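Local coordinates for protein AlyGC mutant - R241A (Glaciecola chathamensis S18K6, PDB 5GKQ) that belongs to polysaccharide lyase family 6 and, in its unmutated form, degrades the brown-algal polysaccharide alginate, most likely by beta-elimination, at residues Gln122-Met127 / Lys146-Ala151; Val152-Glu157 / Thr195-Leu200; Ile644-Gly649 / Phe675-Pro680. One frame throughout, in Å; residues are numbered along the deposited sequence.

Contact 1: residues Gln122-Met127 / Lys146-Ala151. With BEM (beta-D-mannopyranuronic acid), chain C.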
loop_
_atom_site.group_PDB
_atom_site.type_symbol
_atom_site.label_atom_id
_atom_site.label_comp_id
_atom_site.label_asym_id
_atom_site.label_seq_id
_atom_site.Cartn_x
_atom_site.Cartn_y
_atom_site.Cartn_z
ATOM N N GLN A 122 17.468 0.658 4.066
ATOM C CA GLN A 122 18.341 0.604 5.230
ATOM C C GLN A 122 19.374 1.729 5.212
ATOM O O GLN A 122 20.048 1.945 4.202
ATOM C CB GLN A 122 19.051 -0.743 5.311
ATOM C CG GLN A 122 19.926 -0.859 6.536
ATOM C CD GLN A 122 20.610 -2.199 6.647
ATOM O OE1 GLN A 122 20.209 -3.169 6.013
ATOM N NE2 GLN A 122 21.647 -2.260 7.462
ATOM N N ASP A 123 19.496 2.433 6.334
ATOM C CA ASP A 123 20.637 3.290 6.603
ATOM C C ASP A 123 21.020 3.143 8.062
ATOM O O ASP A 123 20.265 2.610 8.875
ATOM C CB ASP A 123 20.363 4.768 6.293
ATOM C CG ASP A 123 19.224 5.346 7.122
ATOM O OD1 ASP A 123 18.873 4.794 8.186
ATOM O OD2 ASP A 123 18.673 6.377 6.702
ATOM N N SER A 124 22.189 3.662 8.393
ATOM C CA SER A 124 22.558 3.882 9.775
ATOM C C SER A 124 22.602 5.381 10.074
ATOM O O SER A 124 22.546 6.231 9.184
ATOM C CB SER A 124 23.891 3.212 10.082
ATOM O OG SER A 124 23.749 1.813 9.992
ATOM N N TRP A 125 22.651 5.702 11.355
ATOM C CA TRP A 125 22.742 7.088 11.753
ATOM C C TRP A 125 24.177 7.527 12.019
ATOM O O TRP A 125 24.529 8.660 11.680
ATOM C CB TRP A 125 21.845 7.345 12.970
ATOM C CG TRP A 125 20.432 7.645 12.550
ATOM C CD1 TRP A 125 19.916 7.509 11.298
ATOM C CD2 TRP A 125 19.366 8.152 13.363
ATOM N NE1 TRP A 125 18.603 7.887 11.280
ATOM C CE2 TRP A 125 18.242 8.290 12.534
ATOM C CE3 TRP A 125 19.258 8.507 14.706
ATOM C CZ2 TRP A 125 17.032 8.768 12.997
ATOM C CZ3 TRP A 125 18.049 8.971 15.164
ATOM C CH2 TRP A 125 16.952 9.096 14.315
ATOM N N VAL A 126 25.031 6.655 12.564
ATOM C CA VAL A 126 26.412 7.002 12.872
ATOM C C VAL A 126 27.320 5.840 12.483
ATOM O O VAL A 126 27.088 4.700 12.890
ATOM C CB VAL A 126 26.599 7.362 14.359
ATOM C CG1 VAL A 126 28.043 7.786 14.624
ATOM C CG2 VAL A 126 25.668 8.469 14.761
ATOM N N MET A 127 28.379 6.133 11.725
ATOM C CA MET A 127 29.325 5.121 11.270
ATOM C C MET A 127 30.744 5.578 11.554
ATOM O O MET A 127 31.196 6.576 10.991
ATOM C CB MET A 127 29.132 4.845 9.784
ATOM C CG MET A 127 27.968 3.912 9.517
ATOM S SD MET A 127 28.462 2.195 9.543
ATOM C CE MET A 127 26.901 1.425 9.922
ATOM N N LYS A 146 15.010 0.358 9.047
ATOM C CA LYS A 146 15.930 -0.745 9.238
ATOM C C LYS A 146 17.362 -0.242 9.193
ATOM O O LYS A 146 17.713 0.603 8.374
ATOM C CB LYS A 146 15.690 -1.816 8.174
ATOM C CG LYS A 146 16.493 -3.079 8.374
ATOM C CD LYS A 146 16.003 -4.179 7.476
ATOM C CE LYS A 146 17.161 -4.909 6.853
ATOM N NZ LYS A 146 17.271 -6.264 7.392
ATOM N N GLY A 147 18.190 -0.763 10.084
ATOM C CA GLY A 147 19.576 -0.369 10.125
ATOM C C GLY A 147 19.982 0.013 11.528
ATOM O O GLY A 147 19.272 0.759 12.211
ATOM N N VAL A 148 21.120 -0.523 11.972
ATOM C CA VAL A 148 21.653 -0.185 13.280
ATOM C C VAL A 148 21.827 1.322 13.385
ATOM O O VAL A 148 22.228 1.982 12.422
ATOM C CB VAL A 148 22.978 -0.927 13.505
ATOM C CG1 VAL A 148 23.999 -0.506 12.485
ATOM C CG2 VAL A 148 23.495 -0.675 14.878
ATOM N N THR A 149 21.484 1.880 14.553
ATOM C CA THR A 149 21.590 3.323 14.753
ATOM C C THR A 149 23.041 3.780 14.632
ATOM O O THR A 149 23.338 4.744 13.927
ATOM C CB THR A 149 21.017 3.733 16.118
ATOM O OG1 THR A 149 19.741 3.129 16.334
ATOM C CG2 THR A 149 20.839 5.232 16.171
ATOM N N MET A 150 23.960 3.072 15.287
ATOM C CA MET A 150 25.371 3.415 15.286
ATOM C C MET A 150 26.214 2.152 15.221
ATOM O O MET A 150 25.954 1.199 15.949
ATOM C CB MET A 150 25.729 4.214 16.538
ATOM C CG MET A 150 27.195 4.504 16.678
ATOM S SD MET A 150 27.520 5.543 18.093
ATOM C CE MET A 150 29.260 5.911 17.858
ATOM N N ALA A 151 27.234 2.151 14.368
ATOM C CA ALA A 151 28.141 1.019 14.266
ATOM C C ALA A 151 29.586 1.491 14.244
ATOM O O ALA A 151 29.887 2.646 13.929
ATOM C CB ALA A 151 27.883 0.199 13.011
HETATM C C1 BEM C . 27.703 -4.985 4.693
HETATM C C2 BEM C . 28.082 -6.388 5.127
HETATM O O2 BEM C . 29.132 -6.328 6.078
HETATM C C3 BEM C . 26.864 -7.103 5.694
HETATM O O3 BEM C . 27.190 -8.285 6.406
HETATM C C4 BEM C . 26.115 -6.267 6.686
HETATM O O4 BEM C . 24.873 -6.933 6.826
HETATM C C5 BEM C . 25.856 -4.899 6.102
HETATM O O5 BEM C . 27.107 -4.302 5.788
HETATM C C6 BEM C . 24.968 -4.179 7.072
HETATM O O6B BEM C . 25.304 -3.107 7.623
HETATM O O6A BEM C . 23.942 -4.801 7.400
HETATM O O1 BEM C . 28.877 -4.328 4.219
#

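Contact 2: residues Val152-Glu157 / Thr195-Leu200. With BEM (beta-D-mannopyranuronic acid), chain C.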
loop_
_atom_site.group_PDB
_atom_site.type_symbol
_atom_site.label_atom_id
_atom_site.label_comp_id
_atom_site.label_asym_id
_atom_site.label_seq_id
_atom_site.Cartn_x
_atom_site.Cartn_y
_atom_site.Cartn_z
ATOM N N VAL A 152 30.487 0.569 14.564
ATOM C CA VAL A 152 31.922 0.768 14.425
ATOM C C VAL A 152 32.417 -0.222 13.382
ATOM O O VAL A 152 32.397 -1.432 13.611
ATOM C CB VAL A 152 32.659 0.570 15.747
ATOM C CG1 VAL A 152 34.159 0.502 15.499
ATOM C CG2 VAL A 152 32.304 1.683 16.718
ATOM N N ARG A 153 32.868 0.276 12.243
ATOM C CA ARG A 153 33.277 -0.609 11.171
ATOM C C ARG A 153 34.752 -0.953 11.287
ATOM O O ARG A 153 35.550 -0.171 11.797
ATOM C CB ARG A 153 32.956 0.020 9.821
ATOM C CG ARG A 153 31.474 -0.135 9.481
ATOM C CD ARG A 153 31.257 -0.202 8.003
ATOM N NE ARG A 153 29.952 -0.723 7.653
ATOM C CZ ARG A 153 29.694 -2.011 7.455
ATOM N NH1 ARG A 153 30.662 -2.912 7.586
ATOM N NH2 ARG A 153 28.465 -2.400 7.133
ATOM N N LEU A 154 35.094 -2.170 10.861
ATOM C CA LEU A 154 36.470 -2.650 10.789
ATOM C C LEU A 154 36.795 -3.114 9.378
ATOM O O LEU A 154 37.541 -4.078 9.196
ATOM C CB LEU A 154 36.717 -3.778 11.787
ATOM C CG LEU A 154 36.097 -3.590 13.162
ATOM C CD1 LEU A 154 36.093 -4.900 13.904
ATOM C CD2 LEU A 154 36.848 -2.548 13.949
ATOM N N THR A 155 36.218 -2.438 8.377
ATOM C CA THR A 155 36.338 -2.854 6.985
ATOM C C THR A 155 37.791 -3.053 6.589
ATOM O O THR A 155 38.097 -3.932 5.772
ATOM C CB THR A 155 35.674 -1.819 6.067
ATOM O OG1 THR A 155 34.296 -1.706 6.363
ATOM C CG2 THR A 155 35.842 -2.197 4.598
ATOM N N THR A 156 38.693 -2.272 7.181
ATOM C CA THR A 156 40.112 -2.290 6.887
ATOM C C THR A 156 40.894 -2.363 8.189
ATOM O O THR A 156 40.369 -2.074 9.264
ATOM C CB THR A 156 40.523 -1.029 6.126
ATOM O OG1 THR A 156 40.152 0.122 6.903
ATOM C CG2 THR A 156 39.818 -0.983 4.783
ATOM N N GLU A 157 42.172 -2.731 8.084
ATOM C CA GLU A 157 43.058 -2.679 9.244
ATOM C C GLU A 157 43.290 -1.245 9.717
ATOM O O GLU A 157 43.690 -1.034 10.866
ATOM C CB GLU A 157 44.381 -3.371 8.908
ATOM C CG GLU A 157 45.314 -3.569 10.086
ATOM C CD GLU A 157 46.578 -2.706 10.023
ATOM O OE1 GLU A 157 46.544 -1.584 9.465
ATOM O OE2 GLU A 157 47.615 -3.156 10.553
ATOM N N THR A 195 39.236 -9.619 14.504
ATOM C CA THR A 195 40.179 -8.540 14.733
ATOM C C THR A 195 39.847 -7.834 16.034
ATOM O O THR A 195 38.685 -7.735 16.431
ATOM C CB THR A 195 40.167 -7.528 13.595
ATOM O OG1 THR A 195 38.959 -6.771 13.666
ATOM C CG2 THR A 195 40.247 -8.234 12.264
ATOM N N ASP A 196 40.882 -7.356 16.707
ATOM C CA ASP A 196 40.692 -6.604 17.929
ATOM C C ASP A 196 40.252 -5.193 17.594
ATOM O O ASP A 196 40.774 -4.572 16.667
ATOM C CB ASP A 196 41.982 -6.575 18.732
ATOM C CG ASP A 196 42.387 -7.937 19.212
ATOM O OD1 ASP A 196 41.486 -8.776 19.432
ATOM O OD2 ASP A 196 43.596 -8.172 19.359
ATOM N N SER A 197 39.279 -4.689 18.347
ATOM C CA SER A 197 38.791 -3.333 18.149
ATOM C C SER A 197 39.137 -2.388 19.291
ATOM O O SER A 197 39.405 -1.217 19.042
ATOM C CB SER A 197 37.273 -3.352 17.946
ATOM O OG SER A 197 36.759 -2.055 17.770
ATOM N N PHE A 198 39.160 -2.864 20.531
ATOM C CA PHE A 198 39.457 -2.045 21.705
ATOM C C PHE A 198 38.565 -0.813 21.782
ATOM O O PHE A 198 38.962 0.218 22.313
ATOM C CB PHE A 198 40.927 -1.628 21.751
ATOM C CG PHE A 198 41.892 -2.765 21.682
ATOM C CD1 PHE A 198 42.032 -3.645 22.745
ATOM C CD2 PHE A 198 42.691 -2.937 20.574
ATOM C CE1 PHE A 198 42.939 -4.713 22.681
ATOM C CE2 PHE A 198 43.598 -3.988 20.508
ATOM C CZ PHE A 198 43.719 -4.880 21.562
ATOM N N THR A 199 37.348 -0.921 21.275
ATOM C CA THR A 199 36.385 0.155 21.432
ATOM C C THR A 199 35.851 0.183 22.849
ATOM O O THR A 199 35.556 -0.858 23.432
ATOM C CB THR A 199 35.251 -0.023 20.454
ATOM O OG1 THR A 199 35.783 0.034 19.130
ATOM C CG2 THR A 199 34.247 1.052 20.646
ATOM N N LEU A 200 35.767 1.380 23.414
ATOM C CA LEU A 200 35.235 1.611 24.748
ATOM C C LEU A 200 33.864 2.255 24.634
ATOM O O LEU A 200 33.717 3.306 24.004
ATOM C CB LEU A 200 36.155 2.517 25.559
ATOM C CG LEU A 200 35.622 2.918 26.936
ATOM C CD1 LEU A 200 35.975 1.880 27.997
ATOM C CD2 LEU A 200 36.115 4.281 27.335
HETATM C C1 BEM C . 27.703 -4.985 4.693
HETATM C C2 BEM C . 28.082 -6.388 5.127
HETATM O O2 BEM C . 29.132 -6.328 6.078
HETATM C C3 BEM C . 26.864 -7.103 5.694
HETATM O O3 BEM C . 27.190 -8.285 6.406
HETATM C C4 BEM C . 26.115 -6.267 6.686
HETATM O O4 BEM C . 24.873 -6.933 6.826
HETATM C C5 BEM C . 25.856 -4.899 6.102
HETATM O O5 BEM C . 27.107 -4.302 5.788
HETATM C C6 BEM C . 24.968 -4.179 7.072
HETATM O O6B BEM C . 25.304 -3.107 7.623
HETATM O O6A BEM C . 23.942 -4.801 7.400
HETATM O O1 BEM C . 28.877 -4.328 4.219
#

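Contact 3: residues Ile644-Gly649 / Phe675-Pro680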
loop_
_atom_site.group_PDB
_atom_site.type_symbol
_atom_site.label_atom_id
_atom_site.label_comp_id
_atom_site.label_asym_id
_atom_site.label_seq_id
_atom_site.Cartn_x
_atom_site.Cartn_y
_atom_site.Cartn_z
ATOM N N ILE A 644 -17.376 -14.437 22.742
ATOM C CA ILE A 644 -18.357 -15.314 22.147
ATOM C C ILE A 644 -18.305 -15.076 20.649
ATOM O O ILE A 644 -18.811 -14.065 20.163
ATOM C CB ILE A 644 -19.761 -15.065 22.712
ATOM C CG1 ILE A 644 -19.791 -15.410 24.196
ATOM C CG2 ILE A 644 -20.774 -15.914 22.011
ATOM C CD1 ILE A 644 -21.077 -15.097 24.840
ATOM N N PHE A 645 -17.687 -15.995 19.918
ATOM C CA PHE A 645 -17.650 -15.963 18.461
ATOM C C PHE A 645 -18.729 -16.878 17.902
ATOM O O PHE A 645 -18.764 -18.071 18.219
ATOM C CB PHE A 645 -16.283 -16.396 17.938
ATOM C CG PHE A 645 -15.151 -15.631 18.525
ATOM C CD1 PHE A 645 -14.978 -14.293 18.234
ATOM C CD2 PHE A 645 -14.250 -16.247 19.363
ATOM C CE1 PHE A 645 -13.934 -13.592 18.776
ATOM C CE2 PHE A 645 -13.200 -15.543 19.900
ATOM C CZ PHE A 645 -13.045 -14.216 19.610
ATOM N N ASN A 646 -19.579 -16.325 17.042
ATOM C CA ASN A 646 -20.777 -16.996 16.560
ATOM C C ASN A 646 -20.878 -16.825 15.056
ATOM O O ASN A 646 -20.940 -15.701 14.570
ATOM C CB ASN A 646 -22.013 -16.414 17.233
ATOM C CG ASN A 646 -22.996 -17.460 17.607
ATOM O OD1 ASN A 646 -23.372 -18.295 16.782
ATOM N ND2 ASN A 646 -23.414 -17.448 18.866
ATOM N N GLU A 647 -20.898 -17.927 14.322
ATOM C CA GLU A 647 -21.104 -17.881 12.875
ATOM C C GLU A 647 -19.967 -17.116 12.204
ATOM O O GLU A 647 -20.184 -16.181 11.437
ATOM C CB GLU A 647 -22.468 -17.259 12.553
ATOM C CG GLU A 647 -23.354 -18.045 11.619
ATOM C CD GLU A 647 -23.670 -19.430 12.132
ATOM O OE1 GLU A 647 -23.118 -20.377 11.564
ATOM O OE2 GLU A 647 -24.448 -19.578 13.096
ATOM N N VAL A 648 -18.741 -17.529 12.496
ATOM C CA VAL A 648 -17.546 -16.765 12.169
ATOM C C VAL A 648 -16.687 -17.570 11.211
ATOM O O VAL A 648 -16.410 -18.743 11.464
ATOM C CB VAL A 648 -16.740 -16.421 13.435
ATOM C CG1 VAL A 648 -15.407 -15.857 13.062
ATOM C CG2 VAL A 648 -17.491 -15.447 14.337
ATOM N N GLY A 649 -16.257 -16.948 10.123
ATOM C CA GLY A 649 -15.162 -17.478 9.342
ATOM C C GLY A 649 -15.530 -18.456 8.263
ATOM O O GLY A 649 -14.634 -18.949 7.571
ATOM N N PHE A 675 -16.607 -20.766 20.695
ATOM C CA PHE A 675 -16.506 -20.751 19.233
ATOM C C PHE A 675 -17.672 -21.568 18.676
ATOM O O PHE A 675 -17.525 -22.746 18.358
ATOM C CB PHE A 675 -15.165 -21.317 18.744
ATOM C CG PHE A 675 -14.018 -20.338 18.783
ATOM C CD1 PHE A 675 -13.416 -19.998 19.979
ATOM C CD2 PHE A 675 -13.509 -19.808 17.609
ATOM C CE1 PHE A 675 -12.365 -19.133 20.004
ATOM C CE2 PHE A 675 -12.455 -18.932 17.629
ATOM C CZ PHE A 675 -11.879 -18.596 18.824
ATOM N N ASN A 676 -18.831 -20.919 18.529
ATOM C CA ASN A 676 -20.074 -21.572 18.129
ATOM C C ASN A 676 -20.263 -21.478 16.617
ATOM O O ASN A 676 -20.319 -20.380 16.065
ATOM C CB ASN A 676 -21.268 -20.941 18.843
ATOM C CG ASN A 676 -21.045 -20.785 20.335
ATOM O OD1 ASN A 676 -20.321 -21.561 20.937
ATOM N ND2 ASN A 676 -21.681 -19.788 20.938
ATOM N N ASN A 677 -20.363 -22.625 15.953
ATOM C CA ASN A 677 -20.800 -22.695 14.556
ATOM C C ASN A 677 -19.878 -21.932 13.618
ATOM O O ASN A 677 -20.329 -21.158 12.774
ATOM C CB ASN A 677 -22.225 -22.184 14.403
ATOM C CG ASN A 677 -23.188 -22.965 15.202
ATOM O OD1 ASN A 677 -23.418 -24.123 14.913
ATOM N ND2 ASN A 677 -23.756 -22.351 16.226
ATOM N N SER A 678 -18.579 -22.181 13.740
ATOM C CA SER A 678 -17.591 -21.374 13.047
ATOM C C SER A 678 -16.539 -22.272 12.424
ATOM O O SER A 678 -16.510 -23.482 12.652
ATOM C CB SER A 678 -16.928 -20.378 13.999
ATOM O OG SER A 678 -17.897 -19.630 14.699
ATOM N N ALA A 679 -15.672 -21.657 11.621
ATOM C CA ALA A 679 -14.479 -22.316 11.120
ATOM C C ALA A 679 -13.476 -22.435 12.264
ATOM O O ALA A 679 -13.639 -21.790 13.297
ATOM C CB ALA A 679 -13.906 -21.523 9.950
ATOM N N PRO A 680 -12.451 -23.271 12.131
ATOM C CA PRO A 680 -11.578 -23.547 13.275
ATOM C C PRO A 680 -10.480 -22.509 13.479
ATOM O O PRO A 680 -10.140 -21.727 12.593
ATOM C CB PRO A 680 -10.963 -24.899 12.912
ATOM C CG PRO A 680 -10.901 -24.872 11.436
ATOM C CD PRO A 680 -12.137 -24.152 10.991
#

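Contact 1: residues Gln122-Met127 / Lys146-Ala151
The carbonyl oxygen of Thr-149 takes two amide donors from the facing chain: Trp-125 N at 2.8 Å, tilted 28° from the carbonyl plane, and Val-126 N at 2.9 Å, lying in it. This double grip sits where the chain of 122-127 turns a corner at Trp-125. One residue earlier, Ser-124 OG gives its proton to Val-148 O (2.9 Å) on a lone pair in the carbonyl plane; with OG beside its own backbone N (chi1 -66°) the hydroxyl can face that oxygen. Beyond the corner, Ala-151 N binds Val-126 O at 3.0 Å, and the parallel bridges Val-126 with Met-150 and Met-127 with Ala-151 follow. These bonds stack strands 124-128 and 150-152 as successive parallel rungs of the right-handed beta-helix expected for this pectate-lyase-like clan. At the other end, Asp-123 N to Lys-146 O is a longer bond, while the Asp-123 carboxylate turns to Asn-145 and Lys-143. Gly-147 CA lies against Asp-123 O, where a side chain would collide with that oxygen. Gln-122 runs fully extended past Gly-147, its CG 3.6 Å from Gly-147 CA, and its NE2 makes a weak hydrogen bond to O6A of the bound mannuronate, placing this edge in the glycan pocket. Packing completes the contact: Val-126 CB meets Met-150 CG at 3.7 Å on one face, and on the other Met-127, bent at chi2, brings CE to 3.5 Å from Ala-151 CB. Thr-149 CG2 lies alongside the Trp-125 side chain, near CE3.

Contact 2: residues Val152-Glu157 / Thr195-Leu200
Leu-154 and Ser-197 mark the nearest backbone approach, 7.7 Å between CA atoms, and Val-152 pairs with Thr-199 at 8.3 Å, so the two irregular segments run past each other in opposite order, with side chains bridging them. Leu-154 supplies most of that bridge with its two methyl branches: CD1 comes to 3.4 Å from Thr-195 OG1 as the two side chains slide past each other, and CD2 lies 3.9 Å from Ser-197 OG. Val-152 meets Thr-199 tip to tip, CG1 against OG1 at 4.0 Å. The hydroxyls under these methyls have polar partners of their own. Ser-197 OG donates to Thr-199 OG1 (2.7 Å), and the Asn-162 amide closes a small circuit by bonding to both oxygens, ND2 to the serine and OD1 to the threonine; Thr-195 OG1 is bonded to His-192 O. Arg-153, between the two apolar residues, takes no part in this packing. Its chain is extended from CG to NE, and chi4 of -90° then swings the guanidinium across that line, so that NH2 reaches O5 of the bound mannuronate at 2.7 Å, with the sugar at the edge of the group and near its plane. With an alanine here, the sugar ring oxygen would probably lose this donor and the neighbouring carboxylate a nearby positive charge, weakening the hold on that unit. The chemistry is therefore divided: methyl groups pack against hydroxyls whose polar needs are met by one another, Asn-162 and His-192, while the intervening arginine carries charge into the glycan pocket, beside Arg-186.

Contact 3: residues Ile644-Gly649 / Phe675-Pro680
Backbone bonds set the register: Asn-676 N binds Phe-645 O at 2.9 Å, Glu-647 N binds Asn-676 O at 3.1 Å, and after the corner Ala-679 N binds Val-648 O at 3.0 Å. A side-chain hydroxyl fills the step between them. Ser-678 OG, turned beside its own N, accepts from Val-648 N (3.2 Å) and donates to Asn-676 O, reaching that oxygen from 63° above the carbonyl plane; Glu-647 N comes to the same oxygen nearly along its axis. Among the apolar groups, Phe-645 and Phe-675 point the same way, with centroids 4.7 Å apart and planes at 52°; Phe-645 CD2 lies over one face of the Phe-675 ring, toward its rim. Phe-699 meets Phe-675 as well, extending the aromatic row. Asn-646 and Asn-676 project from the opposite face, their amide planes nearly perpendicular, and Asn-676 ND2 bonds to Glu-674. Lys-650 NZ makes a salt bridge to Glu-647 OE1 and a hydrogen bond to Asn-677 O. Glu-647, at the corner, and Asn-677, just past the end of strand 667-676, both have positive phi and psi. Residues in this left-handed helical conformation, stacked where parallel strands bend or end, with aromatic side chains aligned rung upon rung, are characteristic of the parallel beta-helix.

Contacts 1 and 2 follow one another along the chain within the Chondroitinase B-like region, and strand 150-152 joins them: its first two residues close contact 1 and its last opens contact 2. Their centres lie about 16 Å apart, and they touch directly, Met-127 SD packing 3.8 Å from Arg-153 NE. Both also reach a bound mannuronate, so neighbouring rungs of the beta-helix and the loop beyond them contribute together to the glycan pocket. Contact 3 comes much later, in a second parallel-strand stack comprising strands 644-648 and 667-676. Its centre is about 46 Å from that of contact 1 and 58 Å from that of contact 2, across the chain's centre, well removed from the sugar.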